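PDB 2Y5S: dihydropteroate synthase from Burkholderia cenocepacia, which probably catalyses the condensation of para-aminobenzoate with 6-hydroxymethyl-7,8-dihydropterin diphosphate to give 7,8-dihydropteroate, a precursor of folates. Local coordinates for residues B[47-52]-B[90-95]; B[134-139]-B[178-183]. One frame throughout, in Å; residues are numbered along the deposited sequence.

Contact 1: residues B[47-52]-B[90-95]; sequences DALRRA and VEALRP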
# COMPACT_ATOMS: atom_id res chain seq x y z
N ASP B 47 -17.31 -18.00 -18.41
CA ASP B 47 -16.65 -16.72 -18.23
C ASP B 47 -16.18 -16.58 -16.77
O ASP B 47 -15.06 -16.16 -16.51
CB ASP B 47 -17.63 -15.60 -18.60
CG ASP B 47 -16.97 -14.46 -19.32
OD1 ASP B 47 -16.16 -13.76 -18.67
OD2 ASP B 47 -17.25 -14.26 -20.52
N ALA B 48 -17.05 -16.98 -15.84
CA ALA B 48 -16.72 -16.95 -14.40
C ALA B 48 -15.66 -18.01 -14.00
O ALA B 48 -14.85 -17.75 -13.12
CB ALA B 48 -17.99 -17.13 -13.55
N LEU B 49 -15.70 -19.18 -14.64
CA LEU B 49 -14.72 -20.25 -14.34
C LEU B 49 -13.31 -19.86 -14.77
O LEU B 49 -12.34 -20.14 -14.06
CB LEU B 49 -15.13 -21.55 -15.02
CG LEU B 49 -16.43 -22.17 -14.54
CD1 LEU B 49 -16.74 -23.44 -15.31
CD2 LEU B 49 -16.35 -22.43 -13.03
N ARG B 50 -13.19 -19.26 -15.96
CA ARG B 50 -11.92 -18.72 -16.44
C ARG B 50 -11.40 -17.66 -15.49
O ARG B 50 -10.20 -17.56 -15.25
CB ARG B 50 -12.07 -18.11 -17.83
CG ARG B 50 -12.18 -19.11 -18.95
CD ARG B 50 -12.28 -18.41 -20.29
NE ARG B 50 -11.44 -17.21 -20.34
CZ ARG B 50 -11.90 -15.97 -20.22
NH1 ARG B 50 -13.20 -15.74 -20.05
NH2 ARG B 50 -11.06 -14.94 -20.27
N ARG B 51 -12.32 -16.85 -14.97
CA ARG B 51 -11.98 -15.79 -14.00
C ARG B 51 -11.39 -16.40 -12.74
O ARG B 51 -10.37 -15.94 -12.23
CB ARG B 51 -13.24 -14.98 -13.65
CG ARG B 51 -13.11 -13.47 -13.78
CD ARG B 51 -12.19 -12.84 -12.75
NE ARG B 51 -10.84 -12.58 -13.26
CZ ARG B 51 -9.93 -11.82 -12.64
NH1 ARG B 51 -10.20 -11.24 -11.48
NH2 ARG B 51 -8.73 -11.64 -13.19
N ALA B 52 -12.03 -17.47 -12.26
CA ALA B 52 -11.60 -18.16 -11.04
C ALA B 52 -10.22 -18.79 -11.20
O ALA B 52 -9.38 -18.66 -10.31
CB ALA B 52 -12.65 -19.23 -10.63
N VAL B 90 -20.14 -23.50 -7.75
CA VAL B 90 -19.69 -24.26 -6.59
C VAL B 90 -19.28 -25.66 -7.01
O VAL B 90 -18.18 -26.12 -6.68
CB VAL B 90 -20.76 -24.33 -5.47
CG1 VAL B 90 -20.31 -25.25 -4.34
CG2 VAL B 90 -21.06 -22.93 -4.94
N GLU B 91 -20.15 -26.32 -7.79
CA GLU B 91 -19.90 -27.68 -8.26
C GLU B 91 -18.63 -27.74 -9.14
O GLU B 91 -17.77 -28.60 -8.94
CB GLU B 91 -21.14 -28.23 -8.98
CG GLU B 91 -22.39 -28.37 -8.07
CD GLU B 91 -23.67 -28.80 -8.80
OE1 GLU B 91 -23.73 -28.71 -10.05
OE2 GLU B 91 -24.63 -29.23 -8.12
N ALA B 92 -18.51 -26.81 -10.08
CA ALA B 92 -17.36 -26.78 -10.99
C ALA B 92 -16.06 -26.40 -10.31
O ALA B 92 -15.00 -26.84 -10.73
CB ALA B 92 -17.63 -25.83 -12.17
N LEU B 93 -16.13 -25.57 -9.27
CA LEU B 93 -14.92 -25.08 -8.60
C LEU B 93 -14.44 -25.95 -7.42
O LEU B 93 -13.28 -25.84 -7.04
CB LEU B 93 -15.11 -23.64 -8.12
CG LEU B 93 -15.26 -22.57 -9.21
CD1 LEU B 93 -15.61 -21.22 -8.58
CD2 LEU B 93 -13.99 -22.46 -10.05
N ARG B 94 -15.32 -26.77 -6.85
CA ARG B 94 -14.95 -27.69 -5.76
C ARG B 94 -13.68 -28.50 -5.99
O ARG B 94 -12.86 -28.61 -5.08
CB ARG B 94 -16.09 -28.66 -5.42
CG ARG B 94 -16.82 -28.30 -4.18
CD ARG B 94 -17.91 -29.31 -3.87
NE ARG B 94 -17.41 -30.55 -3.29
CZ ARG B 94 -16.96 -30.68 -2.04
NH1 ARG B 94 -16.92 -29.64 -1.21
NH2 ARG B 94 -16.54 -31.88 -1.63
N PRO B 95 -13.53 -29.10 -7.19
CA PRO B 95 -12.34 -29.90 -7.44
C PRO B 95 -11.02 -29.13 -7.30
O PRO B 95 -10.00 -29.75 -7.01
CB PRO B 95 -12.54 -30.40 -8.88
CG PRO B 95 -14.00 -30.43 -9.06
CD PRO B 95 -14.51 -29.24 -8.28
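Leu49 and Leu93 meet at an oblique angle between two neighbouring helices, and an alanine from each helix fills in beside them. The leucine branches do the touching: Leu49 CD2 lies 3.8 Å from Leu93 CD2. The same Leu49 CD2 approaches Ala92 CB at 3.7 Å, with the CD1 branch a little further off, so that Ala92 sits under the fork of Leu49. The other fork is used less evenly, for Leu93 CD2 presses on Ala52 CB at 3.5 Å while its CD1 stays more distant. Both leucines carry CG anti to the carbonyl carbon (chi1 -64° in Leu49, -67° in Leu93), which brings the branched ends into the gap although neither CB is aimed straight at the other helix. The CA atoms of Leu49 and Leu93 are 7.5 Å apart. No hydrogen bond crosses this apolar contact. Leu89, one turn before Leu93, also touches Leu49. On the barrel side, Ala52 and Leu93 both rest on Leu29 of strand 24-30, Ala52 also on Leu63 and Leu93 on Ile65 of strand 62-66, so helices 45-58 and 79-93 are packed against the parallel sheet.

Contact 2: residues B[134-139]-B[178-183]; sequences DAVRDG and QALRDA
A side-chain-to-backbone hydrogen-bonded clamp, with a light apolar contact beneath it, joins Arg137, at the C-terminal end of the short helix that begins at 132, to Ala183, which follows helix 165-182, on the outer layer of the barrel. The guanidinium of Arg137 takes hold of one carbonyl oxygen side-on: NE is 3.0 Å from Ala183 O and NH2 is 3.1 Å from that same atom. Neither bond is straight, the angles at hydrogen being 143° and 136°, as expected when two nearly parallel N-H groups share one oxygen lying between them. NE lies in the carbonyl plane of Ala183, whereas NH2 stands above it, and the oxygen itself is tilted moderately from the guanidinium plane. The Arg137 chain is put there by a chi1 of 59°, which places CG between the backbone N and the carbonyl carbon, and by a bend at chi3 that turns the guanidinium edge toward Ala183. A helix C-terminus tends to present carbonyls that lack partners further along the helix, and the positive group would probably also suit the negative end of its dipole.

Deeper in, Val136 CG2 and Leu180 CD2 meet at 4.2 Å, a loose contact. Ile133 of the first helix fills in more of this interface, touching Ala179, Leu180 and Ala183. Within helix 165-182, Gln178 NE2 donates to Asp182 OD1 at 2.6 Å, reaching the oxygen from above the carboxylate plane. Arg189, in turn, binds the carbonyls of Val136 and Arg137, tying the end of the shorter helix to the chain just before strand 190-193, where Leu180 also rests on Ile190. Successive outer helices packed side by side round parallel strands are characteristic of the TIM-barrel fold of the pterin-binding enzymes; the Arg137-Ala183 grip is a local addition in this protein.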
# COMPACT_ATOMS: atom_id res chain seq x y z
N ASP B 134 -30.46 -21.30 11.15
CA ASP B 134 -30.83 -22.70 10.95
C ASP B 134 -30.15 -23.33 9.73
O ASP B 134 -29.77 -24.50 9.75
CB ASP B 134 -32.37 -22.83 10.80
CG ASP B 134 -33.05 -23.20 12.10
OD1 ASP B 134 -32.57 -22.80 13.18
OD2 ASP B 134 -34.06 -23.93 12.04
N ALA B 135 -30.04 -22.55 8.67
CA ALA B 135 -29.36 -22.94 7.45
C ALA B 135 -27.88 -23.29 7.66
O ALA B 135 -27.37 -24.19 7.00
CB ALA B 135 -29.47 -21.83 6.43
N VAL B 136 -27.20 -22.60 8.57
CA VAL B 136 -25.73 -22.74 8.72
C VAL B 136 -25.26 -23.43 10.00
O VAL B 136 -24.07 -23.72 10.14
CB VAL B 136 -25.02 -21.37 8.66
CG1 VAL B 136 -25.38 -20.61 7.38
CG2 VAL B 136 -25.32 -20.53 9.89
N ARG B 137 -26.16 -23.71 10.94
CA ARG B 137 -25.74 -24.16 12.26
C ARG B 137 -25.01 -25.51 12.20
O ARG B 137 -24.05 -25.71 12.92
CB ARG B 137 -26.92 -24.22 13.23
CG ARG B 137 -28.07 -25.14 12.81
CD ARG B 137 -29.26 -24.99 13.74
NE ARG B 137 -28.92 -25.41 15.09
CZ ARG B 137 -29.05 -26.64 15.58
NH1 ARG B 137 -29.56 -27.63 14.83
NH2 ARG B 137 -28.69 -26.90 16.83
N ASP B 138 -25.43 -26.40 11.30
CA ASP B 138 -24.79 -27.71 11.16
C ASP B 138 -23.51 -27.64 10.32
O ASP B 138 -23.39 -26.82 9.40
CB ASP B 138 -25.75 -28.72 10.53
CG ASP B 138 -26.84 -29.17 11.49
OD1 ASP B 138 -26.83 -28.81 12.69
OD2 ASP B 138 -27.72 -29.94 11.04
N GLY B 139 -22.56 -28.50 10.64
CA GLY B 139 -21.41 -28.72 9.79
C GLY B 139 -20.25 -27.84 10.19
O GLY B 139 -20.19 -27.36 11.33
N GLN B 178 -22.67 -14.37 19.30
CA GLN B 178 -23.41 -15.01 20.36
C GLN B 178 -24.63 -15.76 19.82
O GLN B 178 -24.91 -16.89 20.23
CB GLN B 178 -23.86 -13.99 21.41
CG GLN B 178 -24.53 -14.62 22.65
CD GLN B 178 -23.59 -15.53 23.42
OE1 GLN B 178 -22.50 -15.11 23.80
NE2 GLN B 178 -24.00 -16.78 23.65
N ALA B 179 -25.37 -15.13 18.90
CA ALA B 179 -26.57 -15.74 18.36
C ALA B 179 -26.24 -17.01 17.59
O ALA B 179 -26.95 -18.00 17.69
CB ALA B 179 -27.35 -14.75 17.48
N LEU B 180 -25.15 -16.98 16.82
CA LEU B 180 -24.65 -18.19 16.16
C LEU B 180 -24.26 -19.27 17.19
O LEU B 180 -24.63 -20.43 17.05
CB LEU B 180 -23.45 -17.87 15.26
CG LEU B 180 -23.78 -17.08 13.99
CD1 LEU B 180 -22.50 -16.60 13.29
CD2 LEU B 180 -24.64 -17.95 13.07
N ARG B 181 -23.51 -18.87 18.22
CA ARG B 181 -23.05 -19.81 19.23
C ARG B 181 -24.20 -20.43 20.04
O ARG B 181 -24.16 -21.63 20.35
CB ARG B 181 -22.02 -19.16 20.15
CG ARG B 181 -20.67 -18.95 19.42
CD ARG B 181 -19.62 -18.29 20.28
NE ARG B 181 -19.38 -19.05 21.50
CZ ARG B 181 -19.64 -18.63 22.74
NH1 ARG B 181 -20.14 -17.42 22.98
NH2 ARG B 181 -19.39 -19.45 23.75
N ASP B 182 -25.22 -19.62 20.35
CA ASP B 182 -26.41 -20.12 21.04
C ASP B 182 -27.13 -21.20 20.25
O ASP B 182 -27.83 -22.02 20.83
CB ASP B 182 -27.42 -18.99 21.28
CG ASP B 182 -26.96 -18.01 22.33
OD1 ASP B 182 -26.04 -18.34 23.10
OD2 ASP B 182 -27.53 -16.90 22.37
N ALA B 183 -26.99 -21.19 18.93
CA ALA B 183 -27.59 -22.23 18.09
C ALA B 183 -26.65 -23.42 17.86
O ALA B 183 -26.99 -24.32 17.09
CB ALA B 183 -28.02 -21.64 16.75

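In the fold
Contacts 1 and 2 follow one another in the chain, and both join successive outer helices of one TIM barrel, but they do so by different means: 47-52 with 90-95 is wholly apolar, whereas 134-139 with 178-183 is mainly polar. Their centres are 28 Å apart and their nearest atoms about 12 Å apart, so they do not touch. Each lies far out on the barrel, 19 Å and 18 Å respectively between its centre and that of the chain. The ligand sits in the barrel, at the C-terminal side of its strands as in TIM-barrel enzymes generally. The side chain of Leu180 in contact 2 is about 12 Å from the bound 7,8-dihydropteroate, too far for direct contact.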